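Local coordinates for DNA alpha-glucosyltransferase (Enterobacteria phage T4, PDB 1XV5), which belongs to the GT-B clan of glycosyltransferases, proteins built from two Rossmann-like domains that face each other across a cleft, at residues L22-W27 with I80-P85; D146-L151 with P170-F175; L297-L302 with G327-F332; F381-Q384 with S389-F392. One frame throughout, in Å; residues are numbered along the deposited sequence.

Interaction 1 is the buried contact of the set: a helix meets the middle of the first parallel sheet through an isoleucine and two neighbouring amides. Interaction 2 lies at the edge of that same sheet, partly buried, where a valine meets a phenylalanine rim and an asparagine. Interaction 3 belongs to the other domain and joins a loop to the end of a helix and the chain leaving it by leucine packing and amide-to-methylene contacts; Asp-146 of interaction 2 bridges to it through Lys-300 and Tyr-301. Interaction 4 is a surface contact between consecutive helices, aromatic and water-linked. Phe-392 of interaction 4 packs on Gln-24 and Trp-27 of interaction 1, while Phe-381 stacks on Phe-332 of interaction 3.

Interaction 1: L22-W27 with I80-P85; sequences LEQRDW and IINSVP
Gln-24 meets Ile-80 and Asn-82, reaching from helix 17-30 down to strand 78-83. One part is a van der Waals contact of the flat amide of Gln-24 with two methyls of Ile-80: Gln-24 CD lies 3.8 Å from Ile-80 CD1 and 4.0 Å from Ile-80 CG2. The two side chains approach from opposite directions. With CG of Gln-24 anti to the backbone N (chi1 -171°) and the chain extended beyond it, the amide is carried out to the sheet.

The polar part sets that amide beside the one of Asn-82. Their planes are nearly coplanar, 20° apart, and Gln-24 NE2 and Asn-82 ND2 approach to 3.0 Å.

Around them, Ile-6 and Tyr-113 of the flanking strands touch both Gln-24 and Asn-82. This is helix-on-sheet packing in a Rossmann-like domain, and the side chain of Asn-82 is about 11 Å from the bound UDP. The chemistry is mixed: two buried amides side by side, with Ser-21 OG and His-115 NE2 close to that of Asn-82, probably answer each other's polarity inside the layer, while Ile-80, two residues before Asn-82 on the same strand, offers its carbons to the glutamine amide.

Interaction 2: D146-L151 with P170-F175; sequences DFNKVL and PTVYNF
Val-172 points at helix 146-155 and meets Asn-148 and Phe-147 there. Its CB already touches: Asn-148 ND2 is 3.6 Å from Val-172 CB. At the next atom, CG1, two groups converge. Asn-148 OD1 and Asn-148 ND2 each come within 3.6 Å of Val-172 CG1, so the methyl sits across the end of the amide and meets both of its polar atoms. From another direction comes the ring of Phe-147, whose CE2 is 4.2 Å from Val-172 CG1; the methyl lies at the rim of the ring, near its plane, and not over a face. The valine's first torsion, with CG1 anti to the backbone N (chi1 179°), directs this branch at the helix.

Strand 137-140, helix 146-155 and strand 172-174 form a beta-alpha-beta unit, and the contact joins its helix to its second strand, which is one of the two edge strands of the parallel sheet. No hydrogen bond crosses between 146-151 and 170-175. Asn-148 OD1 is instead hydrogen-bonded to Ser-140 OG, on the first strand of the unit, and Ser-140 also touches Val-172. Met-152, one turn further along the helix, adds its side chain against both Phe-147 and Val-172.

The helix itself widens into a pi-type turn at 147-151. Asp-146 O accepts two backbone bonds, 2.7 Å from Val-150 N and 3.2 Å from Leu-151 N. The carboxylate of Asp-146 reaches the other domain, with a salt bridge to Lys-300 and a hydrogen bond to Tyr-301.

Interaction 3: L297-L302 with G327-F332; sequences LNQKYL and GENLKF
Two carbonyl oxygens come close, Leu-302 O and Asn-329 O, 3.6 Å apart, the first lying broadside to the second, and no hydrogen bond crosses anywhere between 297-302 and 327-332. Side chains do the joining. Leu-302 has CG anti to its carbonyl carbon (chi1 -58°), which sets CD1 on Asn-329 and CD2 by Leu-330. Leu-302 CD1 lies 3.7 Å from Asn-329 CB, while Leu-302 CB lies 3.7 Å from Leu-330 CD2, with Leu-302 CD2 and Leu-330 CD2 also close at 3.9 Å; the two leucines cross at a slant.

The second pair is Gln-299 with Asn-329. The side chains cross at about a right angle, their amide planes 50° apart, and the aliphatic part of the glutamine takes up the asparagine: Asn-329 OD1 is 3.9 Å from Gln-299 CB, and Asn-329 CG is 4.0 Å from Gln-299 CG.

In the second Rossmann-like domain of this GT-B protein, 297-302 belongs to the loop after strand 288-293. The partner segment is the end of helix 324-329 with the chain that leaves it, Leu-330 being the first residue to abandon helical geometry. The side chain of Leu-302 is about 11 Å from the bound UDP.

The loop holds its own shape with an Asx turn at Asn-298, whose OD1 accepts a nearly straight bond (174°) from Lys-300 N at 2.9 Å, in the carbonyl plane on a lone pair.

Interaction 4: F381-Q384 with S389-F392; sequences FLYQ and SFCF
Phe-390 turns an edge to the face of the Tyr-383 ring. This is an edge-to-face pair, tilted from a true T, with centroids 5.2 Å apart and planes at 62°. Phe-390 CE2 is the atom over the tyrosine, displaced toward the rim and 3.8 Å from Tyr-383 CE2. The same corner of the phenylalanine also meets the backbone: Tyr-383 O lies in the plane of the Phe-390 ring at its edge, 3.4 Å from Phe-390 CE2. Tyr-383 has CG anti to its N (chi1 164°), which swings the ring out toward the following helix. The amide of Gln-384 comes up obliquely to the same phenylalanine, its plane 37° from the ring.

The two segments lie on consecutive helices, 368-386 and 388-399, separated by a single residue, 387. The second of them runs back to the first domain, as the C-terminal helix does in GT-B proteins, and there Phe-392 packs on helix 17-30.

On the polar side, a water donates to Ser-389 OG at 2.8 Å and has a weak link of 3.4 Å to Tyr-383 OH; Ser-389 OG also bonds to Asp-387. Arg-333 makes a cation-pi contact with Phe-390 and a hydrogen bond to Gln-384 O.

Interaction 1: L22-W27 with I80-P85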
loop_
_atom_site.group_PDB
_atom_site.type_symbol
_atom_site.label_atom_id
_atom_site.label_comp_id
_atom_site.label_asym_id
_atom_site.label_seq_id
_atom_site.Cartn_x
_atom_site.Cartn_y
_atom_site.Cartn_z
ATOM N N LEU A 22 -4.877 -7.859 5.811
ATOM C CA LEU A 22 -4.497 -9.266 5.801
ATOM C C LEU A 22 -3.200 -9.496 6.570
ATOM O O LEU A 22 -3.068 -10.481 7.300
ATOM C CB LEU A 22 -4.362 -9.765 4.359
ATOM C CG LEU A 22 -5.654 -9.694 3.531
ATOM C CD1 LEU A 22 -5.399 -10.200 2.118
ATOM C CD2 LEU A 22 -6.738 -10.526 4.201
ATOM N N GLU A 23 -2.243 -8.586 6.412
ATOM C CA GLU A 23 -0.969 -8.696 7.117
ATOM C C GLU A 23 -1.208 -8.482 8.609
ATOM O O GLU A 23 -0.552 -9.098 9.449
ATOM C CB GLU A 23 0.022 -7.653 6.586
ATOM C CG GLU A 23 0.481 -7.929 5.166
ATOM C CD GLU A 23 1.444 -9.100 5.080
ATOM O OE1 GLU A 23 1.605 -9.658 3.975
ATOM O OE2 GLU A 23 2.054 -9.458 6.109
ATOM N N GLN A 24 -2.152 -7.599 8.926
ATOM C CA GLN A 24 -2.510 -7.300 10.307
ATOM C C GLN A 24 -3.103 -8.558 10.937
ATOM O O GLN A 24 -2.747 -8.935 12.051
ATOM C CB GLN A 24 -3.531 -6.161 10.341
ATOM C CG GLN A 24 -3.836 -5.597 11.719
ATOM C CD GLN A 24 -4.578 -4.276 11.630
ATOM O OE1 GLN A 24 -4.255 -3.316 12.330
ATOM N NE2 GLN A 24 -5.578 -4.223 10.762
ATOM N N ARG A 25 -4.013 -9.203 10.214
ATOM C CA ARG A 25 -4.629 -10.426 10.708
ATOM C C ARG A 25 -3.541 -11.462 10.970
ATOM O O ARG A 25 -3.507 -12.082 12.031
ATOM C CB ARG A 25 -5.633 -10.966 9.682
ATOM C CG ARG A 25 -6.100 -12.391 9.943
ATOM C CD ARG A 25 -7.203 -12.791 8.967
ATOM N NE ARG A 25 -7.618 -14.183 9.132
ATOM C CZ ARG A 25 -6.938 -15.227 8.669
ATOM N NH1 ARG A 25 -7.390 -16.458 8.870
ATOM N NH2 ARG A 25 -5.813 -15.044 7.988
ATOM N N ASP A 26 -2.639 -11.635 10.008
ATOM C CA ASP A 26 -1.561 -12.610 10.152
ATOM C C ASP A 26 -0.703 -12.363 11.388
ATOM O O ASP A 26 -0.344 -13.301 12.099
ATOM C CB ASP A 26 -0.651 -12.614 8.916
ATOM C CG ASP A 26 -1.308 -13.233 7.696
ATOM O OD1 ASP A 26 -2.290 -13.989 7.852
ATOM O OD2 ASP A 26 -0.825 -12.975 6.575
ATOM N N TRP A 27 -0.365 -11.102 11.642
ATOM C CA TRP A 27 0.464 -10.783 12.797
ATOM C C TRP A 27 -0.254 -11.128 14.101
ATOM O O TRP A 27 0.325 -11.757 14.981
ATOM C CB TRP A 27 0.849 -9.300 12.800
ATOM C CG TRP A 27 1.775 -8.947 13.933
ATOM C CD1 TRP A 27 3.140 -9.056 13.948
ATOM C CD2 TRP A 27 1.396 -8.494 15.237
ATOM N NE1 TRP A 27 3.630 -8.703 15.185
ATOM C CE2 TRP A 27 2.581 -8.352 15.994
ATOM C CE3 TRP A 27 0.167 -8.197 15.843
ATOM C CZ2 TRP A 27 2.574 -7.926 17.325
ATOM C CZ3 TRP A 27 0.161 -7.772 17.170
ATOM C CH2 TRP A 27 1.358 -7.641 17.894
ATOM N N ILE A 80 -10.705 -2.817 14.913
ATOM C CA ILE A 80 -9.835 -2.025 14.062
ATOM C C ILE A 80 -10.553 -1.666 12.773
ATOM O O ILE A 80 -10.890 -2.536 11.975
ATOM C CB ILE A 80 -8.539 -2.790 13.736
ATOM C CG1 ILE A 80 -7.827 -3.166 15.038
ATOM C CG2 ILE A 80 -7.631 -1.927 12.861
ATOM C CD1 ILE A 80 -6.579 -4.001 14.846
ATOM N N ILE A 81 -10.798 -0.377 12.584
ATOM C CA ILE A 81 -11.482 0.096 11.393
ATOM C C ILE A 81 -10.463 0.676 10.418
ATOM O O ILE A 81 -9.885 1.738 10.661
ATOM C CB ILE A 81 -12.528 1.159 11.759
ATOM C CG1 ILE A 81 -13.483 0.586 12.813
ATOM C CG2 ILE A 81 -13.302 1.578 10.517
ATOM C CD1 ILE A 81 -14.594 1.535 13.231
ATOM N N ASN A 82 -10.243 -0.035 9.318
ATOM C CA ASN A 82 -9.271 0.393 8.321
ATOM C C ASN A 82 -9.838 1.183 7.148
ATOM O O ASN A 82 -9.083 1.729 6.346
ATOM C CB ASN A 82 -8.484 -0.815 7.808
ATOM C CG ASN A 82 -7.521 -1.358 8.845
ATOM O OD1 ASN A 82 -6.843 -0.594 9.529
ATOM N ND2 ASN A 82 -7.445 -2.677 8.956
ATOM N N SER A 83 -11.160 1.247 7.043
ATOM C CA SER A 83 -11.792 2.006 5.972
ATOM C C SER A 83 -13.258 2.256 6.301
ATOM O O SER A 83 -13.861 1.518 7.081
ATOM C CB SER A 83 -11.676 1.265 4.632
ATOM O OG SER A 83 -12.356 0.023 4.659
ATOM N N VAL A 84 -13.819 3.304 5.710
ATOM C CA VAL A 84 -15.218 3.658 5.935
ATOM C C VAL A 84 -15.954 3.686 4.594
ATOM O O VAL A 84 -15.326 3.700 3.537
ATOM C CB VAL A 84 -15.341 5.038 6.629
ATOM C CG1 VAL A 84 -14.550 5.033 7.936
ATOM C CG2 VAL A 84 -14.843 6.145 5.702
ATOM N N PRO A 85 -17.297 3.692 4.619
ATOM C CA PRO A 85 -18.088 3.715 3.382
ATOM C C PRO A 85 -17.710 4.829 2.404
ATOM O O PRO A 85 -17.362 5.936 2.814
ATOM C CB PRO A 85 -19.520 3.863 3.896
ATOM C CG PRO A 85 -19.474 3.152 5.215
ATOM C CD PRO A 85 -18.177 3.657 5.801
#

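Interaction 2: D146-L151 with P170-F175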
loop_
_atom_site.group_PDB
_atom_site.type_symbol
_atom_site.label_atom_id
_atom_site.label_comp_id
_atom_site.label_asym_id
_atom_site.label_seq_id
_atom_site.Cartn_x
_atom_site.Cartn_y
_atom_site.Cartn_z
ATOM N N ASP A 146 -2.552 15.511 5.072
ATOM C CA ASP A 146 -3.828 16.210 5.010
ATOM C C ASP A 146 -4.777 15.762 6.116
ATOM O O ASP A 146 -5.534 16.570 6.654
ATOM C CB ASP A 146 -4.472 15.996 3.636
ATOM C CG ASP A 146 -3.744 16.745 2.529
ATOM O OD1 ASP A 146 -4.006 16.465 1.342
ATOM O OD2 ASP A 146 -2.916 17.625 2.848
ATOM N N PHE A 147 -4.743 14.479 6.463
ATOM C CA PHE A 147 -5.615 13.972 7.519
ATOM C C PHE A 147 -5.354 14.712 8.826
ATOM O O PHE A 147 -6.288 15.165 9.489
ATOM C CB PHE A 147 -5.386 12.471 7.731
ATOM C CG PHE A 147 -6.184 11.891 8.871
ATOM C CD1 PHE A 147 -7.555 11.681 8.746
ATOM C CD2 PHE A 147 -5.568 11.575 10.074
ATOM C CE1 PHE A 147 -8.301 11.164 9.806
ATOM C CE2 PHE A 147 -6.303 11.058 11.143
ATOM C CZ PHE A 147 -7.672 10.853 11.009
ATOM N N ASN A 148 -4.078 14.832 9.188
ATOM C CA ASN A 148 -3.675 15.508 10.421
ATOM C C ASN A 148 -3.840 17.026 10.388
ATOM O O ASN A 148 -4.397 17.622 11.314
ATOM C CB ASN A 148 -2.203 15.203 10.745
ATOM C CG ASN A 148 -1.997 13.819 11.332
ATOM O OD1 ASN A 148 -2.421 12.817 10.759
ATOM N ND2 ASN A 148 -1.325 13.759 12.482
ATOM N N LYS A 149 -3.354 17.646 9.319
ATOM C CA LYS A 149 -3.384 19.099 9.193
ATOM C C LYS A 149 -4.644 19.746 8.638
ATOM O O LYS A 149 -4.880 20.931 8.866
ATOM C CB LYS A 149 -2.178 19.559 8.369
ATOM C CG LYS A 149 -0.833 19.164 8.971
ATOM C CD LYS A 149 -0.662 19.740 10.372
ATOM C CE LYS A 149 0.696 19.393 10.955
ATOM N NZ LYS A 149 0.899 20.013 12.292
ATOM N N VAL A 150 -5.459 18.990 7.915
ATOM C CA VAL A 150 -6.669 19.571 7.355
ATOM C C VAL A 150 -7.950 19.056 8.000
ATOM O O VAL A 150 -8.685 19.823 8.621
ATOM C CB VAL A 150 -6.738 19.342 5.825
ATOM C CG1 VAL A 150 -7.984 19.999 5.254
ATOM C CG2 VAL A 150 -5.495 19.919 5.161
ATOM N N LEU A 151 -8.216 17.760 7.866
ATOM C CA LEU A 151 -9.432 17.185 8.430
ATOM C C LEU A 151 -9.522 17.252 9.951
ATOM O O LEU A 151 -10.548 17.662 10.494
ATOM C CB LEU A 151 -9.603 15.734 7.963
ATOM C CG LEU A 151 -10.041 15.541 6.506
ATOM C CD1 LEU A 151 -8.955 16.039 5.567
ATOM C CD2 LEU A 151 -10.325 14.069 6.248
ATOM N N PRO A 170 -8.040 14.716 19.385
ATOM C CA PRO A 170 -7.427 13.499 19.919
ATOM C C PRO A 170 -6.032 13.303 19.329
ATOM O O PRO A 170 -5.699 13.886 18.297
ATOM C CB PRO A 170 -8.405 12.411 19.494
ATOM C CG PRO A 170 -8.917 12.926 18.189
ATOM C CD PRO A 170 -9.161 14.389 18.488
ATOM N N THR A 171 -5.221 12.486 19.989
ATOM C CA THR A 171 -3.865 12.228 19.527
ATOM C C THR A 171 -3.843 11.313 18.308
ATOM O O THR A 171 -4.576 10.326 18.248
ATOM C CB THR A 171 -3.022 11.567 20.634
ATOM O OG1 THR A 171 -3.048 12.383 21.813
ATOM C CG2 THR A 171 -1.584 11.392 20.172
ATOM N N VAL A 172 -3.006 11.652 17.333
ATOM C CA VAL A 172 -2.863 10.833 16.134
ATOM C C VAL A 172 -1.434 10.312 16.137
ATOM O O VAL A 172 -0.479 11.091 16.186
ATOM C CB VAL A 172 -3.086 11.642 14.835
ATOM C CG1 VAL A 172 -2.890 10.733 13.616
ATOM C CG2 VAL A 172 -4.489 12.244 14.828
ATOM N N TYR A 173 -1.293 8.993 16.094
ATOM C CA TYR A 173 0.018 8.363 16.102
ATOM C C TYR A 173 0.461 8.001 14.697
ATOM O O TYR A 173 -0.357 7.687 13.836
ATOM C CB TYR A 173 -0.022 7.090 16.942
ATOM C CG TYR A 173 -0.406 7.318 18.381
ATOM C CD1 TYR A 173 0.534 7.764 19.310
ATOM C CD2 TYR A 173 -1.711 7.094 18.815
ATOM C CE1 TYR A 173 0.182 7.980 20.638
ATOM C CE2 TYR A 173 -2.074 7.308 20.141
ATOM C CZ TYR A 173 -1.121 7.750 21.046
ATOM O OH TYR A 173 -1.475 7.957 22.360
ATOM N N ASN A 174 1.764 8.033 14.465
ATOM C CA ASN A 174 2.276 7.668 13.159
ATOM C C ASN A 174 2.389 6.151 13.102
ATOM O O ASN A 174 2.560 5.495 14.130
ATOM C CB ASN A 174 3.651 8.286 12.930
ATOM C CG ASN A 174 4.208 7.958 11.564
ATOM O OD1 ASN A 174 5.045 7.065 11.415
ATOM N ND2 ASN A 174 3.732 8.672 10.550
ATOM N N PHE A 175 2.287 5.596 11.900
ATOM C CA PHE A 175 2.412 4.160 11.714
ATOM C C PHE A 175 2.943 3.892 10.316
ATOM O O PHE A 175 2.880 4.760 9.441
ATOM C CB PHE A 175 1.052 3.465 11.878
ATOM C CG PHE A 175 0.228 3.424 10.613
ATOM C CD1 PHE A 175 0.188 2.272 9.829
ATOM C CD2 PHE A 175 -0.500 4.535 10.205
ATOM C CE1 PHE A 175 -0.568 2.225 8.654
ATOM C CE2 PHE A 175 -1.259 4.506 9.034
ATOM C CZ PHE A 175 -1.294 3.345 8.256
#

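Interaction 3: L297-L302 with G327-F332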
loop_
_atom_site.group_PDB
_atom_site.type_symbol
_atom_site.label_atom_id
_atom_site.label_comp_id
_atom_site.label_asym_id
_atom_site.label_seq_id
_atom_site.Cartn_x
_atom_site.Cartn_y
_atom_site.Cartn_z
ATOM N N LEU A 297 5.092 10.911 -3.821
ATOM C CA LEU A 297 4.210 11.729 -3.000
ATOM C C LEU A 297 4.928 12.976 -2.508
ATOM O O LEU A 297 6.145 12.971 -2.309
ATOM C CB LEU A 297 3.726 10.939 -1.779
ATOM C CG LEU A 297 2.705 9.827 -2.010
ATOM C CD1 LEU A 297 2.547 9.020 -0.730
ATOM C CD2 LEU A 297 1.368 10.427 -2.443
ATOM N N ASN A 298 4.171 14.048 -2.314
ATOM C CA ASN A 298 4.758 15.274 -1.802
ATOM C C ASN A 298 5.288 14.963 -0.404
ATOM O O ASN A 298 4.735 14.123 0.310
ATOM C CB ASN A 298 3.710 16.384 -1.725
ATOM C CG ASN A 298 4.275 17.676 -1.167
ATOM O OD1 ASN A 298 4.511 17.797 0.037
ATOM N ND2 ASN A 298 4.507 18.649 -2.043
ATOM N N GLN A 299 6.362 15.648 -0.036
ATOM C CA GLN A 299 7.024 15.487 1.252
ATOM C C GLN A 299 6.084 15.462 2.460
ATOM O O GLN A 299 6.309 14.716 3.410
ATOM C CB GLN A 299 8.041 16.620 1.415
ATOM C CG GLN A 299 8.911 16.536 2.646
ATOM C CD GLN A 299 9.807 17.750 2.783
ATOM O OE1 GLN A 299 10.484 18.145 1.833
ATOM N NE2 GLN A 299 9.817 18.348 3.970
ATOM N N LYS A 300 5.035 16.277 2.424
ATOM C CA LYS A 300 4.088 16.353 3.539
ATOM C C LYS A 300 3.455 15.016 3.913
ATOM O O LYS A 300 3.098 14.800 5.071
ATOM C CB LYS A 300 2.975 17.349 3.211
ATOM C CG LYS A 300 2.149 16.938 2.005
ATOM C CD LYS A 300 1.270 18.069 1.492
ATOM C CE LYS A 300 0.132 18.379 2.434
ATOM N NZ LYS A 300 -0.759 19.415 1.840
ATOM N N TYR A 301 3.308 14.129 2.931
ATOM C CA TYR A 301 2.690 12.825 3.155
ATOM C C TYR A 301 3.683 11.745 3.565
ATOM O O TYR A 301 3.283 10.632 3.903
ATOM C CB TYR A 301 1.981 12.352 1.881
ATOM C CG TYR A 301 0.958 13.319 1.341
ATOM C CD1 TYR A 301 -0.199 13.614 2.062
ATOM C CD2 TYR A 301 1.154 13.958 0.114
ATOM C CE1 TYR A 301 -1.138 14.526 1.579
ATOM C CE2 TYR A 301 0.221 14.874 -0.378
ATOM C CZ TYR A 301 -0.920 15.154 0.362
ATOM O OH TYR A 301 -1.836 16.073 -0.105
ATOM N N LEU A 302 4.970 12.071 3.538
ATOM C CA LEU A 302 6.000 11.087 3.851
ATOM C C LEU A 302 6.705 11.254 5.190
ATOM O O LEU A 302 7.258 12.314 5.480
ATOM C CB LEU A 302 7.046 11.087 2.728
ATOM C CG LEU A 302 6.495 10.774 1.330
ATOM C CD1 LEU A 302 7.555 11.061 0.272
ATOM C CD2 LEU A 302 6.053 9.316 1.261
ATOM N N GLY A 327 12.911 8.462 -1.257
ATOM C CA GLY A 327 13.889 7.927 -0.326
ATOM C C GLY A 327 14.475 9.041 0.527
ATOM O O GLY A 327 14.786 8.842 1.702
ATOM N N GLU A 328 14.631 10.221 -0.068
ATOM C CA GLU A 328 15.171 11.372 0.648
ATOM C C GLU A 328 14.183 11.910 1.679
ATOM O O GLU A 328 14.586 12.420 2.729
ATOM C CB GLU A 328 15.523 12.494 -0.337
ATOM C CG GLU A 328 16.734 12.199 -1.210
ATOM C CD GLU A 328 16.959 13.250 -2.284
ATOM O OE1 GLU A 328 18.058 13.263 -2.875
ATOM O OE2 GLU A 328 16.036 14.053 -2.544
ATOM N N ASN A 329 12.893 11.788 1.376
ATOM C CA ASN A 329 11.831 12.293 2.243
ATOM C C ASN A 329 11.358 11.326 3.323
ATOM O O ASN A 329 10.610 11.719 4.219
ATOM C CB ASN A 329 10.624 12.714 1.395
ATOM C CG ASN A 329 10.931 13.874 0.466
ATOM O OD1 ASN A 329 10.231 14.091 -0.528
ATOM N ND2 ASN A 329 11.968 14.634 0.789
ATOM N N LEU A 330 11.770 10.067 3.234
ATOM C CA LEU A 330 11.374 9.072 4.225
ATOM C C LEU A 330 12.519 8.799 5.190
ATOM O O LEU A 330 13.684 8.851 4.807
ATOM C CB LEU A 330 10.963 7.764 3.541
ATOM C CG LEU A 330 9.587 7.756 2.872
ATOM C CD1 LEU A 330 9.412 6.467 2.096
ATOM C CD2 LEU A 330 8.498 7.905 3.935
ATOM N N LYS A 331 12.172 8.503 6.440
ATOM C CA LYS A 331 13.162 8.220 7.468
ATOM C C LYS A 331 13.165 6.749 7.887
ATOM O O LYS A 331 12.114 6.147 8.104
ATOM C CB LYS A 331 12.912 9.097 8.697
ATOM C CG LYS A 331 13.062 10.589 8.444
ATOM C CD LYS A 331 12.944 11.369 9.742
ATOM C CE LYS A 331 13.056 12.867 9.517
ATOM N NZ LYS A 331 11.863 13.422 8.816
ATOM N N PHE A 332 14.369 6.197 8.007
ATOM C CA PHE A 332 14.590 4.803 8.395
ATOM C C PHE A 332 14.016 4.559 9.791
ATOM O O PHE A 332 14.259 5.329 10.715
ATOM C CB PHE A 332 16.104 4.538 8.364
ATOM C CG PHE A 332 16.497 3.092 8.509
ATOM C CD1 PHE A 332 15.667 2.064 8.068
ATOM C CD2 PHE A 332 17.749 2.765 9.018
ATOM C CE1 PHE A 332 16.083 0.730 8.129
ATOM C CE2 PHE A 332 18.178 1.444 9.084
ATOM C CZ PHE A 332 17.343 0.420 8.638
#

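Interaction 4: F381-Q384 with S389-F392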
loop_
_atom_site.group_PDB
_atom_site.type_symbol
_atom_site.label_atom_id
_atom_site.label_comp_id
_atom_site.label_asym_id
_atom_site.label_seq_id
_atom_site.Cartn_x
_atom_site.Cartn_y
_atom_site.Cartn_z
ATOM N N PHE A 381 17.663 -4.369 4.469
ATOM C CA PHE A 381 17.315 -2.987 4.782
ATOM C C PHE A 381 15.806 -2.802 4.923
ATOM O O PHE A 381 15.328 -2.200 5.884
ATOM C CB PHE A 381 17.827 -2.054 3.685
ATOM C CG PHE A 381 17.561 -0.598 3.952
ATOM C CD1 PHE A 381 18.283 0.089 4.922
ATOM C CD2 PHE A 381 16.594 0.090 3.226
ATOM C CE1 PHE A 381 18.050 1.441 5.166
ATOM C CE2 PHE A 381 16.350 1.440 3.458
ATOM C CZ PHE A 381 17.081 2.122 4.433
ATOM N N LEU A 382 15.061 -3.313 3.949
ATOM C CA LEU A 382 13.613 -3.185 3.969
ATOM C C LEU A 382 13.010 -3.989 5.117
ATOM O O LEU A 382 12.012 -3.583 5.705
ATOM C CB LEU A 382 13.041 -3.619 2.618
ATOM C CG LEU A 382 13.486 -2.698 1.471
ATOM C CD1 LEU A 382 12.979 -3.242 0.142
ATOM C CD2 LEU A 382 12.963 -1.280 1.705
ATOM N N TYR A 383 13.623 -5.124 5.434
ATOM C CA TYR A 383 13.160 -5.951 6.547
ATOM C C TYR A 383 13.285 -5.136 7.840
ATOM O O TYR A 383 12.339 -5.026 8.627
ATOM C CB TYR A 383 14.025 -7.210 6.641
ATOM C CG TYR A 383 13.902 -7.942 7.955
ATOM C CD1 TYR A 383 12.752 -8.665 8.271
ATOM C CD2 TYR A 383 14.930 -7.894 8.896
ATOM C CE1 TYR A 383 12.628 -9.322 9.495
ATOM C CE2 TYR A 383 14.815 -8.546 10.124
ATOM C CZ TYR A 383 13.663 -9.258 10.413
ATOM O OH TYR A 383 13.550 -9.917 11.618
ATOM N N GLN A 384 14.465 -4.558 8.050
ATOM C CA GLN A 384 14.717 -3.748 9.237
ATOM C C GLN A 384 13.792 -2.538 9.287
ATOM O O GLN A 384 13.356 -2.117 10.355
ATOM C CB GLN A 384 16.174 -3.269 9.251
ATOM C CG GLN A 384 17.182 -4.370 9.546
ATOM C CD GLN A 384 17.109 -4.848 10.986
ATOM O OE1 GLN A 384 17.562 -5.945 11.314
ATOM N NE2 GLN A 384 16.547 -4.018 11.855
ATOM N N SER A 389 7.165 -7.893 12.120
ATOM C CA SER A 389 7.709 -8.240 13.430
ATOM C C SER A 389 8.089 -7.012 14.245
ATOM O O SER A 389 8.059 -7.043 15.478
ATOM C CB SER A 389 8.922 -9.170 13.283
ATOM O OG SER A 389 10.021 -8.513 12.680
ATOM N N PHE A 390 8.439 -5.931 13.555
ATOM C CA PHE A 390 8.815 -4.686 14.209
ATOM C C PHE A 390 7.655 -3.700 14.324
ATOM O O PHE A 390 7.294 -3.268 15.419
ATOM C CB PHE A 390 9.928 -3.979 13.428
ATOM C CG PHE A 390 11.189 -4.776 13.294
ATOM C CD1 PHE A 390 11.924 -5.140 14.416
ATOM C CD2 PHE A 390 11.660 -5.141 12.035
ATOM C CE1 PHE A 390 13.113 -5.856 14.285
ATOM C CE2 PHE A 390 12.846 -5.856 11.893
ATOM C CZ PHE A 390 13.575 -6.214 13.021
ATOM N N CYS A 391 7.079 -3.349 13.178
ATOM C CA CYS A 391 6.016 -2.357 13.124
ATOM C C CYS A 391 4.704 -2.703 13.817
ATOM O O CYS A 391 4.153 -1.865 14.523
ATOM C CB CYS A 391 5.759 -1.964 11.671
ATOM S SG CYS A 391 7.275 -1.470 10.797
ATOM N N PHE A 392 4.189 -3.916 13.625
ATOM C CA PHE A 392 2.940 -4.271 14.289
ATOM C C PHE A 392 3.122 -4.344 15.807
ATOM O O PHE A 392 2.171 -4.136 16.567
ATOM C CB PHE A 392 2.374 -5.584 13.726
ATOM C CG PHE A 392 1.529 -5.391 12.491
ATOM C CD1 PHE A 392 1.780 -6.119 11.332
ATOM C CD2 PHE A 392 0.490 -4.462 12.487
ATOM C CE1 PHE A 392 1.009 -5.923 10.182
ATOM C CE2 PHE A 392 -0.289 -4.257 11.341
ATOM C CZ PHE A 392 -0.026 -4.991 10.188
HETATM O O HOH W 1 11.848 -9.476 14.576
#